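Long-range contacts in beta-galactosidase (PDB 3OG2), which probably hydrolyses terminal non-reducing beta-D-galactose residues from beta-D-galactosides, as a fungal member of glycoside hydrolase family 35: residues T658-Y663 against Y887-P892; F846-G851 against R918-V923; T379-T384 against P398-E403; G405-V410 against S450-T455. All coordinates share one frame; numbering follows the deposited sequence. Where two conformers were deposited one is given.

Contact 1: T658-Y663 against Y887-P892; sequences TKLKWY and YAAKLP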
loop_
_atom_site.group_PDB
_atom_site.type_symbol
_atom_site.label_atom_id
_atom_site.label_comp_id
_atom_site.label_asym_id
_atom_site.label_seq_id
_atom_site.Cartn_x
_atom_site.Cartn_y
_atom_site.Cartn_z
ATOM N N THR A 658 -4.725 27.443 14.296
ATOM C CA THR A 658 -5.719 28.519 14.372
ATOM C C THR A 658 -5.055 29.864 14.632
ATOM O O THR A 658 -5.681 30.909 14.380
ATOM C CB THR A 658 -6.756 28.263 15.471
ATOM O OG1 THR A 658 -6.113 28.348 16.750
ATOM C CG2 THR A 658 -7.286 26.841 15.318
ATOM N N LYS A 659 -3.814 29.846 15.123
ATOM C CA LYS A 659 -3.098 31.104 15.394
ATOM C C LYS A 659 -2.191 31.539 14.235
ATOM O O LYS A 659 -1.511 32.590 14.312
ATOM C CB LYS A 659 -2.266 30.973 16.653
ATOM C CG LYS A 659 -2.971 30.811 17.978
ATOM C CD LYS A 659 -4.298 31.541 18.078
ATOM C CE LYS A 659 -5.024 31.134 19.359
ATOM N NZ LYS A 659 -4.217 31.524 20.558
ATOM N N LEU A 660 -2.195 30.785 13.138
ATOM C CA LEU A 660 -1.434 31.265 11.971
ATOM C C LEU A 660 -2.040 32.533 11.408
ATOM O O LEU A 660 -3.165 32.883 11.722
ATOM C CB LEU A 660 -1.330 30.199 10.852
ATOM C CG LEU A 660 -0.663 28.877 11.282
ATOM C CD1 LEU A 660 -0.739 27.888 10.128
ATOM C CD2 LEU A 660 0.772 29.053 11.770
ATOM N N LYS A 661 -1.307 33.207 10.567
ATOM C CA LYS A 661 -1.849 34.410 9.899
ATOM C C LYS A 661 -2.473 33.962 8.579
ATOM O O LYS A 661 -1.779 33.728 7.568
ATOM C CB LYS A 661 -0.734 35.425 9.692
ATOM C CG LYS A 661 -1.239 36.717 9.136
ATOM C CD LYS A 661 -0.168 37.805 9.098
ATOM C CE LYS A 661 -0.812 39.083 8.574
ATOM N NZ LYS A 661 0.165 40.038 8.014
ATOM N N TRP A 662 -3.767 33.763 8.580
ATOM C CA TRP A 662 -4.503 33.248 7.429
ATOM C C TRP A 662 -4.869 34.376 6.450
ATOM O O TRP A 662 -5.299 35.439 6.865
ATOM C CB TRP A 662 -5.809 32.564 7.843
ATOM C CG TRP A 662 -5.533 31.227 8.491
ATOM C CD1 TRP A 662 -5.485 30.971 9.829
ATOM C CD2 TRP A 662 -5.263 29.982 7.838
ATOM N NE1 TRP A 662 -5.205 29.638 10.056
ATOM C CE2 TRP A 662 -5.059 28.991 8.840
ATOM C CE3 TRP A 662 -5.168 29.619 6.487
ATOM C CZ2 TRP A 662 -4.777 27.662 8.525
ATOM C CZ3 TRP A 662 -4.892 28.307 6.161
ATOM C CH2 TRP A 662 -4.698 27.337 7.155
ATOM N N TYR A 663 -4.714 34.070 5.168
ATOM C CA TYR A 663 -5.098 34.954 4.090
ATOM C C TYR A 663 -6.200 34.267 3.306
ATOM O O TYR A 663 -6.152 33.063 3.138
ATOM C CB TYR A 663 -3.908 35.227 3.158
ATOM C CG TYR A 663 -2.880 36.130 3.812
ATOM C CD1 TYR A 663 -1.873 35.671 4.662
ATOM C CD2 TYR A 663 -2.922 37.501 3.563
ATOM C CE1 TYR A 663 -0.964 36.575 5.219
ATOM C CE2 TYR A 663 -2.025 38.391 4.111
ATOM C CZ TYR A 663 -1.048 37.905 4.937
ATOM O OH TYR A 663 -0.187 38.837 5.470
ATOM N N TYR A 887 -7.974 29.591 1.441
ATOM C CA TYR A 887 -7.234 30.115 2.572
ATOM C C TYR A 887 -5.794 29.643 2.527
ATOM O O TYR A 887 -5.540 28.454 2.323
ATOM C CB TYR A 887 -7.865 29.647 3.865
ATOM C CG TYR A 887 -9.308 30.105 4.041
ATOM C CD1 TYR A 887 -10.386 29.333 3.632
ATOM C CD2 TYR A 887 -9.548 31.348 4.630
ATOM C CE1 TYR A 887 -11.669 29.795 3.810
ATOM C CE2 TYR A 887 -10.839 31.806 4.815
ATOM C CZ TYR A 887 -11.912 31.021 4.411
ATOM O OH TYR A 887 -13.214 31.430 4.565
ATOM N N ALA A 888 -4.847 30.545 2.758
ATOM C CA ALA A 888 -3.444 30.173 2.750
ATOM C C ALA A 888 -2.744 30.736 3.993
ATOM O O ALA A 888 -3.062 31.836 4.438
ATOM C CB ALA A 888 -2.695 30.680 1.517
ATOM N N ALA A 889 -1.760 29.983 4.495
ATOM C CA ALA A 889 -1.006 30.489 5.659
ATOM C C ALA A 889 0.388 29.917 5.630
ATOM O O ALA A 889 0.579 28.781 5.164
ATOM C CB ALA A 889 -1.699 30.165 6.972
ATOM N N LYS A 890 1.357 30.653 6.139
ATOM C CA LYS A 890 2.677 30.142 6.329
ATOM C C LYS A 890 2.732 29.372 7.653
ATOM O O LYS A 890 2.257 29.817 8.682
ATOM C CB LYS A 890 3.671 31.329 6.394
ATOM C CG LYS A 890 5.116 30.850 6.461
ATOM C CD LYS A 890 6.049 32.069 6.583
ATOM C CE LYS A 890 6.560 32.556 5.254
ATOM N NZ LYS A 890 7.306 33.855 5.421
ATOM N N LEU A 891 3.336 28.184 7.593
ATOM C CA LEU A 891 3.504 27.319 8.754
ATOM C C LEU A 891 4.984 27.058 8.915
ATOM O O LEU A 891 5.521 26.196 8.255
ATOM C CB LEU A 891 2.729 26.008 8.553
ATOM C CG LEU A 891 2.969 24.892 9.583
ATOM C CD1 LEU A 891 2.602 25.295 10.988
ATOM C CD2 LEU A 891 2.219 23.621 9.109
ATOM N N PRO A 892 5.677 27.781 9.782
ATOM C CA PRO A 892 7.075 27.472 10.060
ATOM C C PRO A 892 7.149 26.230 10.939
ATOM O O PRO A 892 6.373 26.119 11.876
ATOM C CB PRO A 892 7.590 28.692 10.826
ATOM C CG PRO A 892 6.519 29.694 10.697
ATOM C CD PRO A 892 5.213 28.942 10.555
HETATM O O HOH W 1 0.836 33.369 6.998
HETATM O O HOH W 2 1.387 32.255 9.607
#
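Y663 and A888 form an antiparallel hydrogen-bonded pair where the chain leaves a loop to become an outermost strand beside strand 883-894. Y663 N donates to A888 O at 2.9 Å and A888 N returns a bond to Y663 O. Y887 CA adds a CA-H...O contact to Y663 O, at 3.2 Å. Beyond this pair, direct bonding gives way to water. One water donates to K661 O and accepts from K890 N; a second accepts from K661 N and donates to K890 O, at 2.7 Å. Within its own segment K661 NZ donates to Y663 OH at 2.8 Å.

The apolar part centres on W662. A889 CB sits over one face of its indole, 3.6 Å from the centroid of the six-membered ring, a CH-pi contact for which a small methyl is well suited. With CG anti to the carbonyl carbon (chi1 -73°), the indole lies over A889, and its CE3 meets Y887 CB at 3.8 Å, while NE1 donates to L657 O. A serine here would probably strip A889 CB of its aromatic cover and leave L657 O without the indole donor. L660 extends the greasy strip, CB against A889 CB at 3.9 Å.

Hydrogen bonding and apolar packing divide the contact: water carries the pairing on where the backbones part, and L660 and W662 both pack on the methyl of A889, which is buried.

Contact 2: F846-G851 against R918-V923; sequences FFERQG and RALLYV
E848 and Y922 join the short helix 846-850 to strand 917-923 of an antiparallel sheet, in the second all-beta domain, which belongs with the galactose-binding-domain-like folds. The helix runs roughly along the strand, with the axes 12.4 Å apart, so only long side chains bridge the gap.

The tight part is polar. Y922 OH donates to E848 OE2 in a very short bond of 2.5 Å; OE2 lies at the edge of the phenol ring, in its plane, whereas the carboxylate is turned 77° from the ring. E848 is extended beyond CG, which carries its acid across to the strand. G843 N also donates to OE2 and L845 N to OE1, so backbone donors fix the rotation of this buried carboxylate. A phenylalanine in place of Y922 would probably leave OE2 without its phenol donor and the acid less firmly tied to the sheet.

Beside this, F847 CE1 touches Y922 CE2 at 3.6 Å, the rings perpendicular but obliquely placed; F886 stacks on F847. Packing slackens toward L920, whose CD1 comes only to 4.2 Å from F847 CZ. On the far side of the helix F846 and Q850 are partly exposed, and R849 forms salt bridges with E670 and the C-terminal carboxylate of Y1003. The helix closes in a Schellman motif at G851, where positive phi (85°) suits glycine and G851 N bonds E848 O at 3.0 Å.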
loop_
_atom_site.group_PDB
_atom_site.type_symbol
_atom_site.label_atom_id
_atom_site.label_comp_id
_atom_site.label_asym_id
_atom_site.label_seq_id
_atom_site.Cartn_x
_atom_site.Cartn_y
_atom_site.Cartn_z
ATOM N N PHE A 846 -10.838 28.213 -9.322
ATOM C CA PHE A 846 -10.101 29.415 -9.647
ATOM C C PHE A 846 -8.767 29.487 -8.940
ATOM O O PHE A 846 -7.739 29.781 -9.570
ATOM C CB PHE A 846 -10.953 30.641 -9.274
ATOM C CG PHE A 846 -10.215 31.955 -9.296
ATOM C CD1 PHE A 846 -10.024 32.586 -10.537
ATOM C CD2 PHE A 846 -9.749 32.529 -8.126
ATOM C CE1 PHE A 846 -9.334 33.793 -10.545
ATOM C CE2 PHE A 846 -9.064 33.733 -8.136
ATOM C CZ PHE A 846 -8.869 34.359 -9.370
ATOM N N PHE A 847 -8.722 29.210 -7.635
ATOM C CA PHE A 847 -7.402 29.379 -6.959
ATOM C C PHE A 847 -6.353 28.426 -7.538
ATOM O O PHE A 847 -5.149 28.780 -7.605
ATOM C CB PHE A 847 -7.488 29.223 -5.439
ATOM C CG PHE A 847 -7.671 27.773 -4.970
ATOM C CD1 PHE A 847 -6.564 27.054 -4.574
ATOM C CD2 PHE A 847 -8.905 27.158 -4.939
ATOM C CE1 PHE A 847 -6.621 25.737 -4.134
ATOM C CE2 PHE A 847 -9.013 25.833 -4.488
ATOM C CZ PHE A 847 -7.874 25.125 -4.111
ATOM N N GLU A 848 -6.763 27.203 -7.936
ATOM C CA GLU A 848 -5.822 26.235 -8.531
ATOM C C GLU A 848 -5.345 26.713 -9.897
ATOM O O GLU A 848 -4.160 26.623 -10.221
ATOM C CB GLU A 848 -6.534 24.860 -8.671
ATOM C CG GLU A 848 -7.003 24.291 -7.337
ATOM C CD GLU A 848 -7.713 22.955 -7.519
ATOM O OE1 GLU A 848 -8.882 22.919 -8.034
ATOM O OE2 GLU A 848 -7.097 21.934 -7.116
ATOM N N ARG A 849 -6.320 27.225 -10.703
ATOM C CA ARG A 849 -5.949 27.660 -12.037
ATOM C C ARG A 849 -4.911 28.769 -11.955
ATOM O O ARG A 849 -4.028 28.846 -12.816
ATOM C CB ARG A 849 -7.172 28.197 -12.807
ATOM C CG ARG A 849 -8.262 27.108 -12.953
ATOM C CD ARG A 849 -9.338 27.564 -13.921
ATOM N NE ARG A 849 -9.930 28.884 -13.716
ATOM C CZ ARG A 849 -11.116 29.174 -13.205
ATOM N NH1 ARG A 849 -11.931 28.247 -12.704
ATOM N NH2 ARG A 849 -11.518 30.434 -13.161
ATOM N N GLN A 850 -4.995 29.640 -10.953
ATOM C CA GLN A 850 -4.065 30.761 -10.854
ATOM C C GLN A 850 -2.734 30.319 -10.239
ATOM O O GLN A 850 -1.772 31.085 -10.278
ATOM C CB GLN A 850 -4.628 31.850 -9.931
ATOM C CG GLN A 850 -6.019 32.351 -10.393
ATOM C CD GLN A 850 -5.750 33.433 -11.448
ATOM O OE1 GLN A 850 -5.127 34.474 -11.182
ATOM N NE2 GLN A 850 -6.140 33.171 -12.654
ATOM N N GLY A 851 -2.658 29.130 -9.660
ATOM C CA GLY A 851 -1.422 28.751 -8.973
ATOM C C GLY A 851 -1.380 29.262 -7.532
ATOM O O GLY A 851 -0.299 29.229 -6.931
ATOM N N ARG A 918 -17.131 20.956 1.499
ATOM C CA ARG A 918 -16.030 20.150 0.970
ATOM C C ARG A 918 -14.776 20.989 1.113
ATOM O O ARG A 918 -14.860 22.223 0.943
ATOM C CB ARG A 918 -16.263 19.762 -0.506
ATOM C CG ARG A 918 -17.610 19.026 -0.600
ATOM C CD ARG A 918 -17.997 18.728 -2.029
ATOM N NE ARG A 918 -17.175 17.737 -2.758
ATOM C CZ ARG A 918 -17.445 16.456 -2.826
ATOM N NH1 ARG A 918 -18.495 15.955 -2.158
ATOM N NH2 ARG A 918 -16.651 15.660 -3.530
ATOM N N ALA A 919 -13.662 20.404 1.452
ATOM C CA ALA A 919 -12.426 21.182 1.560
ATOM C C ALA A 919 -11.313 20.410 0.854
ATOM O O ALA A 919 -11.340 19.160 0.728
ATOM C CB ALA A 919 -12.033 21.379 3.034
ATOM N N LEU A 920 -10.355 21.143 0.356
ATOM C CA LEU A 920 -9.120 20.601 -0.198
ATOM C C LEU A 920 -7.956 21.119 0.671
ATOM O O LEU A 920 -7.932 22.298 1.000
ATOM C CB LEU A 920 -8.903 21.043 -1.633
ATOM C CG LEU A 920 -9.994 20.644 -2.614
ATOM C CD1 LEU A 920 -9.789 21.361 -3.930
ATOM C CD2 LEU A 920 -9.903 19.122 -2.842
ATOM N N LEU A 921 -7.042 20.208 0.963
ATOM C CA LEU A 921 -5.858 20.532 1.764
ATOM C C LEU A 921 -4.631 20.581 0.844
ATOM O O LEU A 921 -4.403 19.590 0.131
ATOM C CB LEU A 921 -5.668 19.471 2.863
ATOM C CG LEU A 921 -4.384 19.610 3.667
ATOM C CD1 LEU A 921 -4.375 20.864 4.552
ATOM C CD2 LEU A 921 -4.243 18.354 4.544
ATOM N N TYR A 922 -3.864 21.639 0.853
ATOM C CA TYR A 922 -2.628 21.743 0.111
ATOM C C TYR A 922 -1.487 21.977 1.075
ATOM O O TYR A 922 -1.624 22.726 2.046
ATOM C CB TYR A 922 -2.725 22.891 -0.852
ATOM C CG TYR A 922 -3.488 22.594 -2.114
ATOM C CD1 TYR A 922 -2.708 22.155 -3.192
ATOM C CD2 TYR A 922 -4.840 22.754 -2.350
ATOM C CE1 TYR A 922 -3.138 21.834 -4.453
ATOM C CE2 TYR A 922 -5.300 22.411 -3.668
ATOM C CZ TYR A 922 -4.492 21.964 -4.666
ATOM O OH TYR A 922 -4.940 21.668 -5.967
ATOM N N VAL A 923 -0.395 21.312 0.802
ATOM C CA VAL A 923 0.850 21.532 1.563
ATOM C C VAL A 923 1.978 21.763 0.566
ATOM O O VAL A 923 2.300 20.851 -0.201
ATOM C CB VAL A 923 1.160 20.372 2.493
ATOM C CG1 VAL A 923 2.510 20.657 3.178
ATOM C CG2 VAL A 923 0.015 20.181 3.484
#

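Contact 3: T379-T384 against P398-E403; sequences TPENAT and PLLAKE
E381 turns its CG anti to the carbonyl carbon (chi1 -55°), which brings CG to 4.2 Å from L400 CD1, and the bend at chi2 (-74°) then turns the carboxylate. Its CB rests on P398 CG at 3.8 Å. L399 likewise carries its CG beside its own backbone N, and from there CG comes to 3.8 Å from P380 CA, on the sheet face shared by those two residues.

The backbone pairing is antiparallel, between the outermost strand 379-380 and strand 394-400. T379 N donates almost straight to L400 O, 2.8 Å away (179° at the hydrogen), and L400 N answers to T379 O. P380 faces L399 in a non-hydrogen-bonded pair, where the lack of an N-H costs the pairing nothing. E381 N then bonds P398 O at 3.0 Å. N382 O packs on P398 CD at 3.4 Å.

T379 OG1 donates to a water at 2.8 Å, and that water donates in turn to L400 O. R262 of helix 261-268, in the family 35 catalytic-domain range, touches T379 and P380, which places this sheet margin against the barrel domain. The chemistry is divided: backbone bonds set the register; at the partly exposed T379, its hydroxyl and a water add a second hydrogen to L400 O; and P380 and L399 add carbon packing on the other face.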
loop_
_atom_site.group_PDB
_atom_site.type_symbol
_atom_site.label_atom_id
_atom_site.label_comp_id
_atom_site.label_asym_id
_atom_site.label_seq_id
_atom_site.Cartn_x
_atom_site.Cartn_y
_atom_site.Cartn_z
ATOM N N THR A 379 6.511 -31.677 -0.179
ATOM C CA THR A 379 5.302 -31.730 -0.991
ATOM C C THR A 379 4.042 -31.496 -0.195
ATOM O O THR A 379 3.753 -32.280 0.731
ATOM C CB THR A 379 5.189 -33.152 -1.595
ATOM O OG1 THR A 379 6.372 -33.441 -2.364
ATOM C CG2 THR A 379 3.982 -33.202 -2.521
ATOM N N PRO A 380 3.291 -30.440 -0.493
ATOM C CA PRO A 380 2.040 -30.216 0.253
ATOM C C PRO A 380 1.065 -31.296 -0.143
ATOM O O PRO A 380 0.923 -31.646 -1.325
ATOM C CB PRO A 380 1.564 -28.871 -0.290
ATOM C CG PRO A 380 2.738 -28.253 -0.975
ATOM C CD PRO A 380 3.528 -29.413 -1.506
ATOM N N GLU A 381 0.363 -31.827 0.819
ATOM C CA GLU A 381 -0.646 -32.859 0.647
ATOM C C GLU A 381 -1.988 -32.352 1.126
ATOM O O GLU A 381 -2.133 -31.235 1.656
ATOM C CB GLU A 381 -0.262 -34.113 1.451
ATOM C CG GLU A 381 1.128 -34.567 1.038
ATOM C CD GLU A 381 1.238 -35.240 -0.312
ATOM O OE1 GLU A 381 0.211 -35.299 -1.027
ATOM O OE2 GLU A 381 2.336 -35.721 -0.711
ATOM N N ASN A 382 -3.011 -33.186 0.950
ATOM C CA ASN A 382 -4.333 -32.784 1.369
ATOM C C ASN A 382 -4.408 -32.509 2.873
ATOM O O ASN A 382 -3.765 -33.170 3.679
ATOM C CB ASN A 382 -5.372 -33.880 1.123
ATOM C CG ASN A 382 -5.733 -34.023 -0.336
ATOM O OD1 ASN A 382 -5.469 -33.103 -1.104
ATOM N ND2 ASN A 382 -6.353 -35.142 -0.691
ATOM N N ALA A 383 -5.229 -31.544 3.229
ATOM C CA ALA A 383 -5.588 -31.310 4.617
ATOM C C ALA A 383 -6.239 -32.523 5.222
ATOM O O ALA A 383 -6.989 -33.268 4.561
ATOM C CB ALA A 383 -6.627 -30.162 4.702
ATOM N N THR A 384 -6.003 -32.731 6.498
ATOM C CA THR A 384 -6.512 -33.887 7.193
ATOM C C THR A 384 -7.161 -33.516 8.513
ATOM O O THR A 384 -6.871 -32.487 9.098
ATOM C CB THR A 384 -5.376 -34.891 7.493
ATOM O OG1 THR A 384 -4.447 -34.325 8.454
ATOM C CG2 THR A 384 -4.585 -35.296 6.262
ATOM N N PRO A 398 -0.113 -31.539 6.011
ATOM C CA PRO A 398 1.298 -31.910 5.959
ATOM C C PRO A 398 1.970 -31.446 4.684
ATOM O O PRO A 398 1.369 -31.485 3.612
ATOM C CB PRO A 398 1.244 -33.463 5.991
ATOM C CG PRO A 398 -0.012 -33.747 5.232
ATOM C CD PRO A 398 -0.987 -32.643 5.553
ATOM N N LEU A 399 3.231 -31.084 4.811
ATOM C CA LEU A 399 4.153 -30.925 3.692
ATOM C C LEU A 399 5.273 -31.935 3.986
ATOM O O LEU A 399 5.991 -31.857 4.989
ATOM C CB LEU A 399 4.777 -29.526 3.540
ATOM C CG LEU A 399 3.754 -28.441 3.178
ATOM C CD1 LEU A 399 2.902 -27.978 4.329
ATOM C CD2 LEU A 399 4.487 -27.234 2.588
ATOM N N LEU A 400 5.389 -32.921 3.103
ATOM C CA LEU A 400 6.196 -34.099 3.389
ATOM C C LEU A 400 7.371 -34.272 2.449
ATOM O O LEU A 400 7.272 -33.997 1.249
ATOM C CB LEU A 400 5.339 -35.385 3.254
ATOM C CG LEU A 400 4.114 -35.470 4.195
ATOM C CD1 LEU A 400 3.296 -36.696 3.869
ATOM C CD2 LEU A 400 4.540 -35.450 5.672
ATOM N N ALA A 401 8.471 -34.781 3.002
ATOM C CA ALA A 401 9.686 -35.043 2.234
ATOM C C ALA A 401 10.360 -36.321 2.720
ATOM O O ALA A 401 10.202 -36.666 3.913
ATOM C CB ALA A 401 10.675 -33.875 2.373
ATOM N N LYS A 402 11.088 -37.020 1.868
ATOM C CA LYS A 402 11.737 -38.257 2.298
ATOM C C LYS A 402 12.700 -38.012 3.452
ATOM O O LYS A 402 12.675 -38.775 4.429
ATOM C CB LYS A 402 12.534 -38.946 1.186
ATOM C CG LYS A 402 13.471 -40.044 1.716
ATOM C CD LYS A 402 13.589 -41.245 0.804
ATOM C CE LYS A 402 14.975 -41.852 0.705
ATOM N NZ LYS A 402 15.295 -42.391 -0.649
ATOM N N GLU A 403 13.570 -37.010 3.317
ATOM C CA GLU A 403 14.587 -36.799 4.334
ATOM C C GLU A 403 14.812 -35.329 4.672
ATOM O O GLU A 403 15.435 -35.098 5.714
ATOM C CB GLU A 403 15.961 -37.352 3.910
ATOM C CG GLU A 403 15.889 -38.826 3.596
ATOM C CD GLU A 403 17.052 -39.486 2.897
ATOM O OE1 GLU A 403 18.078 -38.840 2.589
ATOM O OE2 GLU A 403 16.962 -40.715 2.640
HETATM O O HOH W 3 8.958 -33.760 -1.246
#

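Contact 4: G405-V410 against S450-T455; sequences GDFFVV and SKIHVT
T455, V410 and F408 have the most surface buried where strands 406-412 and 450-459 pair antiparallel in the interior of an eight-stranded antiparallel sheet. Regular backbone bonding links D406 with T455, F408 with H453 and V410 with K451, the bond from F408 N to H453 O measuring 2.8 Å.

T455 sits at the end of the pairing, where its strand turns a corner. Its OG1, wedged between backbone N and carbonyl carbon (chi1 66°), donates to P428 O. That rotation sends CG2 toward the F408 ring, 3.9 Å from CE1: the beta-branched residue serves a hydroxyl bond and an apolar contact at once. G405 precedes the strand, and its positive phi (118°) would press a CB against the preceding carbonyl O, so glycine suits the place.

F408 sends its ring to the same face, where P398 and I396 of strand 394-400 also pack on it, and V410 finishes this face: its CG2 reaches H453 CD2 at 3.5 Å, obliquely to the imidazole, whose NE2 bonds Y423 OH.

The other face carries F407, V409, I452 and V454. F407 CD2 lies 3.6 Å from V454 CG1, the two side chains running alongside each other, and helix 301-313 covers V409 and I452, with K309 touching both. The far end is gripped by one carbonyl: V410 O accepts S450 OG at 2.8 Å, from above its plane, and K451 N at 3.1 Å, within it.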
loop_
_atom_site.group_PDB
_atom_site.type_symbol
_atom_site.label_atom_id
_atom_site.label_comp_id
_atom_site.label_asym_id
_atom_site.label_seq_id
_atom_site.Cartn_x
_atom_site.Cartn_y
_atom_site.Cartn_z
ATOM N N GLY A 405 12.926 -32.875 5.663
ATOM C CA GLY A 405 12.164 -32.294 6.722
ATOM C C GLY A 405 10.698 -32.109 6.371
ATOM O O GLY A 405 10.389 -31.760 5.244
ATOM N N ASP A 406 9.801 -32.379 7.328
ATOM C CA ASP A 406 8.379 -32.139 7.122
ATOM C C ASP A 406 7.867 -30.935 7.906
ATOM O O ASP A 406 8.464 -30.508 8.900
ATOM C CB ASP A 406 7.577 -33.331 7.624
ATOM C CG ASP A 406 7.937 -34.624 6.947
ATOM O OD1 ASP A 406 8.462 -34.662 5.812
ATOM O OD2 ASP A 406 7.644 -35.678 7.630
ATOM N N PHE A 407 6.724 -30.443 7.448
ATOM C CA PHE A 407 6.077 -29.289 8.063
ATOM C C PHE A 407 4.615 -29.610 8.248
ATOM O O PHE A 407 4.023 -30.310 7.368
ATOM C CB PHE A 407 6.219 -28.037 7.157
ATOM C CG PHE A 407 7.647 -27.626 6.932
ATOM C CD1 PHE A 407 8.459 -28.297 6.029
ATOM C CD2 PHE A 407 8.204 -26.562 7.683
ATOM C CE1 PHE A 407 9.804 -27.990 5.818
ATOM C CE2 PHE A 407 9.539 -26.218 7.451
ATOM C CZ PHE A 407 10.336 -26.923 6.570
ATOM N N PHE A 408 3.980 -29.174 9.308
ATOM C CA PHE A 408 2.568 -29.496 9.551
ATOM C C PHE A 408 1.863 -28.232 9.980
ATOM O O PHE A 408 2.213 -27.648 11.018
ATOM C CB PHE A 408 2.418 -30.555 10.657
ATOM C CG PHE A 408 3.197 -31.818 10.293
ATOM C CD1 PHE A 408 4.539 -31.936 10.604
ATOM C CD2 PHE A 408 2.522 -32.820 9.574
ATOM C CE1 PHE A 408 5.226 -33.050 10.210
ATOM C CE2 PHE A 408 3.236 -33.958 9.184
ATOM C CZ PHE A 408 4.585 -34.026 9.473
ATOM N N VAL A 409 0.918 -27.789 9.162
ATOM C CA VAL A 409 0.199 -26.567 9.498
ATOM C C VAL A 409 -1.082 -26.947 10.235
ATOM O O VAL A 409 -1.950 -27.665 9.687
ATOM C CB VAL A 409 -0.107 -25.748 8.216
ATOM C CG1 VAL A 409 -0.873 -24.471 8.636
ATOM C CG2 VAL A 409 1.180 -25.468 7.471
ATOM N N VAL A 410 -1.208 -26.471 11.456
ATOM C CA VAL A 410 -2.326 -26.813 12.327
ATOM C C VAL A 410 -3.252 -25.622 12.480
ATOM O O VAL A 410 -2.789 -24.496 12.713
ATOM C CB VAL A 410 -1.783 -27.230 13.719
ATOM C CG1 VAL A 410 -2.933 -27.669 14.618
ATOM C CG2 VAL A 410 -0.684 -28.297 13.617
ATOM N N SER A 450 -2.810 -20.324 14.340
ATOM C CA SER A 450 -2.373 -21.478 13.524
ATOM C C SER A 450 -0.878 -21.639 13.749
ATOM O O SER A 450 -0.167 -20.664 13.934
ATOM C CB SER A 450 -2.685 -21.187 12.062
ATOM O OG SER A 450 -2.220 -22.222 11.221
ATOM N N LYS A 451 -0.408 -22.885 13.754
ATOM C CA LYS A 451 0.996 -23.143 14.034
ATOM C C LYS A 451 1.582 -24.007 12.958
ATOM O O LYS A 451 0.845 -24.782 12.369
ATOM C CB LYS A 451 1.169 -23.875 15.373
ATOM C CG LYS A 451 0.712 -22.919 16.493
ATOM C CD LYS A 451 1.474 -23.068 17.778
ATOM C CE LYS A 451 0.692 -22.343 18.871
ATOM N NZ LYS A 451 1.207 -20.945 18.987
ATOM N N ILE A 452 2.878 -23.898 12.768
ATOM C CA ILE A 452 3.629 -24.835 11.958
ATOM C C ILE A 452 4.533 -25.637 12.892
ATOM O O ILE A 452 5.411 -25.119 13.567
ATOM C CB ILE A 452 4.439 -24.146 10.850
ATOM C CG1 ILE A 452 3.644 -22.956 10.302
ATOM C CG2 ILE A 452 4.865 -25.162 9.792
ATOM C CD1 ILE A 452 3.427 -22.897 8.801
ATOM N N HIS A 453 4.281 -26.959 12.941
ATOM C CA HIS A 453 5.157 -27.895 13.648
ATOM C C HIS A 453 6.095 -28.507 12.616
ATOM O O HIS A 453 5.744 -28.591 11.435
ATOM C CB HIS A 453 4.382 -28.978 14.366
ATOM C CG HIS A 453 3.350 -28.462 15.319
ATOM N ND1 HIS A 453 3.527 -27.350 16.136
ATOM C CD2 HIS A 453 2.125 -28.913 15.621
ATOM C CE1 HIS A 453 2.431 -27.157 16.886
ATOM N NE2 HIS A 453 1.557 -28.100 16.575
ATOM N N VAL A 454 7.294 -28.920 13.030
ATOM C CA VAL A 454 8.250 -29.478 12.084
ATOM C C VAL A 454 8.829 -30.794 12.571
ATOM O O VAL A 454 8.894 -31.075 13.764
ATOM C CB VAL A 454 9.427 -28.495 11.817
ATOM C CG1 VAL A 454 8.934 -27.196 11.172
ATOM C CG2 VAL A 454 10.188 -28.149 13.081
ATOM N N THR A 455 9.258 -31.616 11.607
ATOM C CA THR A 455 10.068 -32.795 11.926
ATOM C C THR A 455 11.331 -32.811 11.044
ATOM O O THR A 455 11.314 -32.321 9.883
ATOM C CB THR A 455 9.325 -34.144 11.845
ATOM O OG1 THR A 455 8.957 -34.408 10.498
ATOM C CG2 THR A 455 8.043 -34.156 12.694
#

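In the fold
Contacts 3 and 4 come first along the chain and lie side by side, centres 10 Å apart, in one eight-stranded antiparallel sheet of domain 2. They touch directly: L399 N meets F407 O across the adjacent strands 394-400 and 406-412. Contacts 1 and 2 follow, about 15 Å apart between centres, and both reach the five-stranded sheet holding 663-666, 883-894 and 917-923. Their segments alternate in sequence, so this beta region is interlaced from distant parts of the chain. The two pairs stand on opposite sides of the chain's centre, 56 to 64 Å apart between centres, each lying within a separate beta region of this multidomain enzyme.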